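Local coordinates for protein SM80.1 Vicilin (Solanum melongena, PDB 5VF5) that probably serves as a seed storage protein of the 7S vicilin type, with two cupin domains and a bound copper ion, at residues V10-K15 against V320-H325; G142-E147 against L172-K177; A230-F235 against N345-R350. All blocks are in the same frame, centred on the assembly; numbering follows the deposited sequence.

How the contacts relate
Contact 1 (10-15 with 320-325) carries the copper ligand His325 and brings the N-terminal strand 13-14 to the edge of a sheet of the second cupin domain. Contact 3 (230-235 with 345-350) lies nearby, where loops leave strands 225-230 and 337-344 of that same sheet; the two centres are 20 Å apart, with nearest atoms about 6 Å apart. Contact 2 (142-147 with 172-177) stands well away, around the helices that follow the first cupin barrel. Its centre is 40 Å from that of contact 1 and 42 Å from that of contact 3, which lies across the chain's centre. Its Asn145 side chain is about 11 Å from the sodium ion.

Contact 1 (V10-K15 against V320-H325); sequences VPYLFK and VIPAGH. With CU (copper (II) ion), chain D.
Tyr12 meets Val320 first through the backbone: Val320 N donates to Tyr12 O at 2.9 Å in a nearly straight bond (170°). With the backbone pairing of Phe14 and Val318, it fastens the short N-terminal strand antiparallel to strand 318-321. The carbonyl of Val320 fares differently, as its O is buried here without a hydrogen-bond partner and lies 3.3 Å from Tyr12 CB.

The apolar part centres on the Tyr12 ring. Pro322 CD sits over one face in a CH-pi contact, 4.2 Å from the ring centroid, while Pro322 CG comes to 3.4 Å from Tyr12 CE1. Tyr12 CG lies anti to its own carbonyl carbon (chi1 -55°), which directs the ring to Pro322; the two side chains cross at about a right angle. Further along, Phe14 CE1 reaches Val320 CG2 at 3.9 Å.

Metal bonding takes over at the far end. His325 NE2 binds copper at 2.0 Å, and ND1 donates to Ala323 O, which lies in the imidazole plane and so helps fix the ring's rotation; Pro322 CB lies over one imidazole face, toward its rim. Tyr12 OH stands 3.3 Å from the copper without being one of its ligands. Cys281 and His283, at and just past the end of strand 275-281, complete the copper site with His325 from the loop after strand 318-321 of the second cupin barrel.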
loop_
_atom_site.group_PDB
_atom_site.type_symbol
_atom_site.label_atom_id
_atom_site.label_comp_id
_atom_site.label_asym_id
_atom_site.label_seq_id
_atom_site.Cartn_x
_atom_site.Cartn_y
_atom_site.Cartn_z
ATOM N N VAL A 10 6.280 12.338 15.384
ATOM C CA VAL A 10 6.658 12.433 13.953
ATOM C C VAL A 10 5.387 12.159 13.167
ATOM O O VAL A 10 4.955 10.993 13.076
ATOM C CB VAL A 10 7.727 11.375 13.571
ATOM C CG1 VAL A 10 7.999 11.331 12.067
ATOM C CG2 VAL A 10 9.003 11.625 14.346
ATOM N N PRO A 11 4.794 13.212 12.573
ATOM C CA PRO A 11 3.455 13.075 12.055
ATOM C C PRO A 11 3.366 12.188 10.825
ATOM O O PRO A 11 2.280 11.712 10.535
ATOM C CB PRO A 11 3.060 14.515 11.692
ATOM C CG PRO A 11 4.336 15.223 11.503
ATOM C CD PRO A 11 5.229 14.624 12.551
ATOM N N TYR A 12 4.494 11.974 10.158
ATOM C CA TYR A 12 4.520 11.159 8.969
ATOM C C TYR A 12 4.618 9.669 9.236
ATOM O O TYR A 12 4.467 8.858 8.323
ATOM C CB TYR A 12 5.710 11.577 8.121
ATOM C CG TYR A 12 5.757 13.039 7.775
ATOM C CD1 TYR A 12 4.722 13.643 7.116
ATOM C CD2 TYR A 12 6.828 13.824 8.148
ATOM C CE1 TYR A 12 4.741 15.008 6.822
ATOM C CE2 TYR A 12 6.862 15.173 7.846
ATOM C CZ TYR A 12 5.825 15.740 7.150
ATOM O OH TYR A 12 5.845 17.091 6.857
ATOM N N LEU A 13 4.935 9.266 10.462
ATOM C CA LEU A 13 5.145 7.887 10.844
ATOM C C LEU A 13 3.882 7.328 11.456
ATOM O O LEU A 13 3.321 7.939 12.386
ATOM C CB LEU A 13 6.265 7.835 11.873
ATOM C CG LEU A 13 6.545 6.483 12.514
ATOM C CD1 LEU A 13 7.033 5.504 11.470
ATOM C CD2 LEU A 13 7.603 6.641 13.594
ATOM N N PHE A 14 3.451 6.162 10.979
ATOM C CA PHE A 14 2.240 5.494 11.468
ATOM C C PHE A 14 2.649 4.086 11.813
ATOM O O PHE A 14 2.806 3.217 10.950
ATOM C CB PHE A 14 1.128 5.493 10.430
ATOM C CG PHE A 14 0.613 6.867 10.071
ATOM C CD1 PHE A 14 1.304 7.691 9.238
ATOM C CD2 PHE A 14 -0.578 7.347 10.626
ATOM C CE1 PHE A 14 0.859 8.982 8.948
ATOM C CE2 PHE A 14 -1.053 8.612 10.306
ATOM C CZ PHE A 14 -0.322 9.448 9.483
ATOM N N LYS A 15 2.882 3.844 13.087
ATOM C CA LYS A 15 3.271 2.533 13.534
ATOM C C LYS A 15 2.161 1.485 13.261
ATOM O O LYS A 15 0.965 1.809 13.252
ATOM C CB LYS A 15 3.639 2.578 15.009
ATOM C CG LYS A 15 4.889 3.413 15.276
ATOM C CD LYS A 15 6.164 2.765 14.791
ATOM C CE LYS A 15 6.404 1.494 15.553
ATOM N NZ LYS A 15 7.632 0.798 15.092
ATOM N N VAL A 320 4.753 8.166 5.573
ATOM C CA VAL A 320 4.302 9.017 4.491
ATOM C C VAL A 320 5.496 9.926 4.128
ATOM O O VAL A 320 6.032 10.625 4.987
ATOM C CB VAL A 320 3.075 9.843 4.887
ATOM C CG1 VAL A 320 2.737 10.835 3.790
ATOM C CG2 VAL A 320 1.902 8.922 5.214
ATOM N N ILE A 321 5.881 9.909 2.862
ATOM C CA ILE A 321 6.935 10.781 2.366
ATOM C C ILE A 321 6.246 11.866 1.529
ATOM O O ILE A 321 5.857 11.581 0.363
ATOM C CB ILE A 321 7.950 10.037 1.460
ATOM C CG1 ILE A 321 8.406 8.682 2.079
ATOM C CG2 ILE A 321 9.129 10.996 1.180
ATOM C CD1 ILE A 321 9.205 7.862 1.090
ATOM N N PRO A 322 6.121 13.094 2.048
ATOM C CA PRO A 322 5.524 14.135 1.216
ATOM C C PRO A 322 6.406 14.430 -0.019
ATOM O O PRO A 322 7.637 14.255 0.024
ATOM C CB PRO A 322 5.484 15.348 2.145
ATOM C CG PRO A 322 5.616 14.796 3.497
ATOM C CD PRO A 322 6.436 13.564 3.404
ATOM N N ALA A 323 5.777 14.914 -1.092
ATOM C CA ALA A 323 6.500 15.270 -2.267
ATOM C C ALA A 323 7.569 16.332 -1.982
ATOM O O ALA A 323 7.419 17.197 -1.096
ATOM C CB ALA A 323 5.564 15.784 -3.340
ATOM N N GLY A 324 8.716 16.195 -2.657
ATOM C CA GLY A 324 9.792 17.165 -2.560
ATOM C C GLY A 324 10.708 16.968 -1.380
ATOM O O GLY A 324 11.758 17.587 -1.312
ATOM N N HIS A 325 10.341 16.089 -0.462
ATOM C CA HIS A 325 11.115 15.918 0.763
ATOM C C HIS A 325 12.256 14.935 0.573
ATOM O O HIS A 325 12.012 13.781 0.252
ATOM C CB HIS A 325 10.222 15.423 1.890
ATOM C CG HIS A 325 9.305 16.466 2.459
ATOM N ND1 HIS A 325 8.475 17.234 1.667
ATOM C CD2 HIS A 325 9.033 16.812 3.741
ATOM C CE1 HIS A 325 7.761 18.029 2.439
ATOM N NE2 HIS A 325 8.076 17.791 3.696
HETATM CU CU CU D . 7.859 19.087 5.206
#

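Contact 2 (G142-E147 against L172-K177)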
loop_
_atom_site.group_PDB
_atom_site.type_symbol
_atom_site.label_atom_id
_atom_site.label_comp_id
_atom_site.label_asym_id
_atom_site.label_seq_id
_atom_site.Cartn_x
_atom_site.Cartn_y
_atom_site.Cartn_z
ATOM N N GLY A 142 -23.523 -12.440 5.203
ATOM C CA GLY A 142 -23.559 -12.222 6.646
ATOM C C GLY A 142 -24.912 -12.520 7.200
ATOM O O GLY A 142 -25.747 -13.143 6.541
ATOM N N GLY A 143 -25.129 -12.057 8.423
ATOM C CA GLY A 143 -26.375 -12.336 9.089
ATOM C C GLY A 143 -26.411 -11.609 10.408
ATOM O O GLY A 143 -26.543 -10.381 10.442
ATOM N N GLU A 144 -26.204 -12.360 11.480
ATOM C CA GLU A 144 -25.997 -11.723 12.776
ATOM C C GLU A 144 -24.564 -11.197 12.890
ATOM O O GLU A 144 -24.333 -10.107 13.436
ATOM C CB GLU A 144 -26.298 -12.688 13.925
ATOM C CG GLU A 144 -27.799 -12.791 14.132
ATOM C CD GLU A 144 -28.183 -13.718 15.244
ATOM O OE1 GLU A 144 -27.268 -14.115 16.014
ATOM O OE2 GLU A 144 -29.404 -14.020 15.325
ATOM N N ASN A 145 -23.601 -11.979 12.404
ATOM C CA ASN A 145 -22.188 -11.638 12.521
ATOM C C ASN A 145 -21.374 -12.227 11.348
ATOM O O ASN A 145 -21.285 -13.465 11.239
ATOM C CB ASN A 145 -21.660 -12.173 13.840
ATOM C CG ASN A 145 -20.239 -11.796 14.054
ATOM O OD1 ASN A 145 -19.857 -10.657 13.778
ATOM N ND2 ASN A 145 -19.428 -12.750 14.502
ATOM N N PRO A 146 -20.803 -11.380 10.448
ATOM C CA PRO A 146 -20.999 -9.939 10.401
ATOM C C PRO A 146 -22.446 -9.584 10.086
ATOM O O PRO A 146 -23.165 -10.396 9.504
ATOM C CB PRO A 146 -20.066 -9.507 9.261
ATOM C CG PRO A 146 -20.142 -10.643 8.324
ATOM C CD PRO A 146 -20.326 -11.897 9.154
ATOM N N GLU A 147 -22.885 -8.397 10.510
ATOM C CA GLU A 147 -24.236 -7.959 10.209
ATOM C C GLU A 147 -24.351 -7.756 8.719
ATOM O O GLU A 147 -23.550 -7.031 8.129
ATOM C CB GLU A 147 -24.563 -6.662 10.950
ATOM C CG GLU A 147 -25.983 -6.203 10.814
ATOM C CD GLU A 147 -26.183 -4.933 11.606
ATOM O OE1 GLU A 147 -25.933 -4.940 12.841
ATOM O OE2 GLU A 147 -26.543 -3.945 10.970
ATOM N N LEU A 172 -32.977 -16.605 6.807
ATOM C CA LEU A 172 -31.772 -16.651 5.967
ATOM C C LEU A 172 -30.734 -15.686 6.506
ATOM O O LEU A 172 -29.548 -15.995 6.578
ATOM C CB LEU A 172 -32.116 -16.291 4.514
ATOM C CG LEU A 172 -30.950 -15.985 3.550
ATOM C CD1 LEU A 172 -30.168 -17.253 3.270
ATOM C CD2 LEU A 172 -31.410 -15.336 2.253
ATOM N N PHE A 173 -31.197 -14.503 6.859
ATOM C CA PHE A 173 -30.317 -13.420 7.271
ATOM C C PHE A 173 -29.971 -13.429 8.743
ATOM O O PHE A 173 -29.357 -12.491 9.197
ATOM C CB PHE A 173 -30.854 -12.067 6.817
ATOM C CG PHE A 173 -30.817 -11.889 5.325
ATOM C CD1 PHE A 173 -29.616 -11.888 4.650
ATOM C CD2 PHE A 173 -31.980 -11.739 4.603
ATOM C CE1 PHE A 173 -29.595 -11.755 3.274
ATOM C CE2 PHE A 173 -31.955 -11.569 3.254
ATOM C CZ PHE A 173 -30.762 -11.610 2.571
ATOM N N ARG A 174 -30.328 -14.512 9.448
ATOM C CA ARG A 174 -29.941 -14.750 10.869
ATOM C C ARG A 174 -28.990 -15.928 11.067
ATOM O O ARG A 174 -28.496 -16.139 12.159
ATOM C CB ARG A 174 -31.191 -15.056 11.755
ATOM C CG ARG A 174 -32.185 -13.952 12.003
ATOM C CD ARG A 174 -33.084 -14.319 13.195
ATOM N NE ARG A 174 -33.794 -15.606 13.068
ATOM C CZ ARG A 174 -34.994 -15.783 12.502
ATOM N NH1 ARG A 174 -35.661 -14.760 11.955
ATOM N NH2 ARG A 174 -35.532 -17.006 12.464
ATOM N N GLN A 175 -28.718 -16.714 10.026
ATOM C CA GLN A 175 -27.985 -17.959 10.208
ATOM C C GLN A 175 -26.498 -17.754 10.454
ATOM O O GLN A 175 -25.886 -18.533 11.181
ATOM C CB GLN A 175 -28.161 -18.885 9.010
ATOM C CG GLN A 175 -29.595 -19.311 8.781
ATOM C CD GLN A 175 -30.201 -19.892 10.035
ATOM O OE1 GLN A 175 -29.742 -20.946 10.511
ATOM N NE2 GLN A 175 -31.202 -19.189 10.626
ATOM N N GLN A 176 -25.887 -16.771 9.766
ATOM C CA GLN A 176 -24.444 -16.548 9.873
ATOM C C GLN A 176 -24.086 -15.807 11.136
ATOM O O GLN A 176 -24.511 -14.672 11.324
ATOM C CB GLN A 176 -23.938 -15.767 8.636
ATOM C CG GLN A 176 -22.424 -15.550 8.600
ATOM C CD GLN A 176 -21.665 -16.840 8.586
ATOM O OE1 GLN A 176 -21.334 -17.389 9.634
ATOM N NE2 GLN A 176 -21.430 -17.372 7.391
ATOM N N LYS A 177 -23.261 -16.475 11.942
ATOM C CA LYS A 177 -22.818 -15.952 13.222
ATOM C C LYS A 177 -21.290 -16.020 13.426
ATOM O O LYS A 177 -20.800 -15.557 14.437
ATOM C CB LYS A 177 -23.474 -16.745 14.363
ATOM C CG LYS A 177 -24.998 -16.764 14.318
ATOM C CD LYS A 177 -25.602 -17.585 15.451
ATOM C CE LYS A 177 -27.124 -17.498 15.431
ATOM N NZ LYS A 177 -27.740 -17.916 14.142
HETATM O O HOH W 1 -27.143 -15.266 7.620
#
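Gln176 O is gripped by two successive backbone amides, Asn145 N at 3.0 Å in an almost straight bond (170°) and Glu144 N at 2.9 Å in a weak, bent one (129°). This joins two loops of the helical extension after the first cupin barrel, and closes the chain around helices 155-162 and 166-172. The first loop is itself folded back, with a cis peptide before Pro146 and a bond from Gly143 N to Pro146 O of 2.8 Å.

Asn145 adds a side-chain bond. With CG anti to the backbone N (chi1 -177°), the amide is carried out to the Lys177 main chain, where ND2 donates to Lys177 O at 3.1 Å. The acceptor is close to the amide plane of Asn145, but the donor approaches from above the Lys177 carbonyl plane.

Apart from the hydrogen bonds, the closest approach is Gly143 CA to Phe173 O, 3.0 Å, a carbonyl that also accepts from Arg151. Beside it a water donates to both Gly142 O and Leu172 O and accepts from Gln176 N, so a single molecule satisfies groups from both segments. Gln176 CB and CG lean on Gly142, while the end of that side chain turns off to bond Gln178.

At the exposed rim Glu144 and Lys177 run side by side, pointing the same way. Glu144 OE1 touches Lys177 CE at 3.4 Å, yet Lys177 NZ is 4.3 Å from OE1, beyond a salt bridge. A bend at the last torsion of the lysine instead carries NZ to the main chain of its own segment, 2.8 Å from Arg174 O.

Contact 3 (A230-F235 against N345-R350)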
loop_
_atom_site.group_PDB
_atom_site.type_symbol
_atom_site.label_atom_id
_atom_site.label_comp_id
_atom_site.label_asym_id
_atom_site.label_seq_id
_atom_site.Cartn_x
_atom_site.Cartn_y
_atom_site.Cartn_z
ATOM N N ALA A 230 4.985 0.478 -10.913
ATOM C CA ALA A 230 3.870 0.516 -11.817
ATOM C C ALA A 230 3.310 1.933 -11.788
ATOM O O ALA A 230 2.729 2.352 -10.783
ATOM C CB ALA A 230 2.826 -0.505 -11.384
ATOM N N SER A 231 3.521 2.656 -12.887
ATOM C CA SER A 231 3.122 4.050 -13.040
ATOM C C SER A 231 1.849 4.151 -13.843
ATOM O O SER A 231 1.588 3.293 -14.714
ATOM C CB SER A 231 4.184 4.842 -13.817
ATOM O OG SER A 231 4.216 4.453 -15.202
ATOM N N PRO A 232 1.059 5.204 -13.608
ATOM C CA PRO A 232 -0.113 5.419 -14.457
ATOM C C PRO A 232 0.241 5.748 -15.899
ATOM O O PRO A 232 -0.606 5.606 -16.760
ATOM C CB PRO A 232 -0.857 6.560 -13.758
ATOM C CG PRO A 232 0.215 7.285 -13.013
ATOM C CD PRO A 232 1.176 6.257 -12.589
ATOM N N GLU A 233 1.471 6.203 -16.161
ATOM C CA GLU A 233 1.901 6.412 -17.551
ATOM C C GLU A 233 1.790 5.102 -18.316
ATOM O O GLU A 233 1.378 5.086 -19.471
ATOM C CB GLU A 233 3.348 6.915 -17.590
ATOM C CG GLU A 233 3.555 8.393 -17.318
ATOM C CD GLU A 233 3.791 8.745 -15.865
ATOM O OE1 GLU A 233 3.382 7.931 -14.978
ATOM O OE2 GLU A 233 4.369 9.839 -15.613
ATOM N N ARG A 234 2.218 4.015 -17.687
ATOM C CA ARG A 234 2.206 2.693 -18.293
ATOM C C ARG A 234 0.935 1.879 -18.141
ATOM O O ARG A 234 0.560 1.141 -19.049
ATOM C CB ARG A 234 3.404 1.909 -17.764
ATOM C CG ARG A 234 3.492 0.490 -18.257
ATOM C CD ARG A 234 4.785 -0.164 -17.875
ATOM N NE ARG A 234 4.752 -1.567 -18.243
ATOM C CZ ARG A 234 5.536 -2.509 -17.719
ATOM N NH1 ARG A 234 6.471 -2.213 -16.824
ATOM N NH2 ARG A 234 5.393 -3.767 -18.123
ATOM N N PHE A 235 0.307 1.975 -16.974
ATOM C CA PHE A 235 -0.804 1.133 -16.599
ATOM C C PHE A 235 -2.058 1.962 -16.536
ATOM O O PHE A 235 -2.288 2.694 -15.552
ATOM C CB PHE A 235 -0.508 0.463 -15.261
ATOM C CG PHE A 235 0.553 -0.587 -15.372
ATOM C CD1 PHE A 235 0.251 -1.865 -15.839
ATOM C CD2 PHE A 235 1.851 -0.287 -15.080
ATOM C CE1 PHE A 235 1.250 -2.811 -15.983
ATOM C CE2 PHE A 235 2.853 -1.230 -15.190
ATOM C CZ PHE A 235 2.550 -2.499 -15.637
ATOM N N ASN A 345 -0.834 11.340 -6.648
ATOM C CA ASN A 345 -0.393 12.370 -7.595
ATOM C C ASN A 345 0.783 11.823 -8.437
ATOM O O ASN A 345 1.806 12.516 -8.626
ATOM C CB ASN A 345 -0.007 13.703 -6.910
ATOM C CG ASN A 345 -1.141 14.295 -6.097
ATOM O OD1 ASN A 345 -0.919 14.709 -4.922
ATOM N ND2 ASN A 345 -2.351 14.277 -6.656
ATOM N N ALA A 346 0.627 10.594 -8.961
ATOM C CA ALA A 346 1.772 9.891 -9.512
ATOM C C ALA A 346 2.173 10.290 -10.946
ATOM O O ALA A 346 3.372 10.259 -11.255
ATOM C CB ALA A 346 1.530 8.404 -9.487
ATOM N N MET A 347 1.217 10.663 -11.802
ATOM C CA MET A 347 1.587 10.981 -13.155
ATOM C C MET A 347 2.588 12.136 -13.137
ATOM O O MET A 347 2.399 13.138 -12.428
ATOM C CB MET A 347 0.390 11.407 -14.003
ATOM C CG MET A 347 0.756 11.465 -15.456
ATOM S SD MET A 347 0.658 9.850 -16.240
ATOM C CE MET A 347 -1.057 9.796 -16.619
ATOM N N PHE A 348 3.627 11.980 -13.949
ATOM C CA PHE A 348 4.690 12.977 -14.140
ATOM C C PHE A 348 5.705 12.999 -12.984
ATOM O O PHE A 348 6.649 13.797 -13.031
ATOM C CB PHE A 348 4.134 14.398 -14.435
ATOM C CG PHE A 348 3.055 14.412 -15.487
ATOM C CD1 PHE A 348 3.318 13.892 -16.718
ATOM C CD2 PHE A 348 1.767 14.871 -15.203
ATOM C CE1 PHE A 348 2.338 13.868 -17.727
ATOM C CE2 PHE A 348 0.775 14.853 -16.180
ATOM C CZ PHE A 348 1.071 14.351 -17.450
ATOM N N ASN A 349 5.517 12.139 -11.975
ATOM C CA ASN A 349 6.506 12.057 -10.894
ATOM C C ASN A 349 7.849 11.545 -11.390
ATOM O O ASN A 349 7.913 10.574 -12.173
ATOM C CB ASN A 349 6.046 11.142 -9.783
ATOM C CG ASN A 349 6.994 11.183 -8.575
ATOM O OD1 ASN A 349 7.116 12.228 -7.902
ATOM N ND2 ASN A 349 7.695 10.051 -8.312
ATOM N N ARG A 350 8.914 12.163 -10.901
ATOM C CA ARG A 350 10.247 11.659 -11.147
ATOM C C ARG A 350 11.041 11.602 -9.834
ATOM O O ARG A 350 10.864 12.431 -8.910
ATOM C CB ARG A 350 10.956 12.464 -12.228
ATOM C CG ARG A 350 10.230 12.493 -13.575
ATOM C CD ARG A 350 10.200 11.140 -14.289
ATOM N NE ARG A 350 9.629 11.218 -15.652
ATOM C CZ ARG A 350 8.348 11.048 -15.953
ATOM N NH1 ARG A 350 7.452 10.740 -15.010
ATOM N NH2 ARG A 350 7.971 11.152 -17.223
HETATM O O HOH W 2 4.492 8.152 -12.353
HETATM O O HOH W 3 5.108 11.347 -17.495
#
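Pro232 and Glu233 pack against a type II beta turn, Ala346 to Asn349, where two loops of the second cupin domain meet beyond strands 225-230 and 337-344. The buried part is apolar: Pro232 CD rests 3.8 Å from Ala346 CB, and its CG lies 4.1 Å from Met347 SD. Tighter still is the approach of sulfur to carboxylate. The bend at chi2 of Met347 (83°) brings its sulfur across the Glu233 side chain, 3.3 Å from Glu233 CD. Asp242 accepts from the backbone N of Met347, tying the turn to a third part of the chain.

Toward solvent the contact becomes polar and looser, and Glu233 does the work. Its chain bends at an unusual chi2 of 91°, swinging the carboxylate over the turn. Phe348 N donates to Glu233 OE2 at 2.8 Å, while Arg350 NH1 forms a longer salt bridge to that oxygen at 3.3 Å; the two donors come from opposite faces of the carboxylate plane. OE2 lies near the guanidinium plane at its edge, and NH1 also donates to Asn349 O. Arg350 is exposed and modelled in two conformers, so the salt bridge is secure only for the one described.

A water completes the polar part, donating to Glu233 OE1 at 2.9 Å and to Ala346 O at 2.6 Å, the carbonyl that already takes the turn's hydrogen bond from Asn349 N.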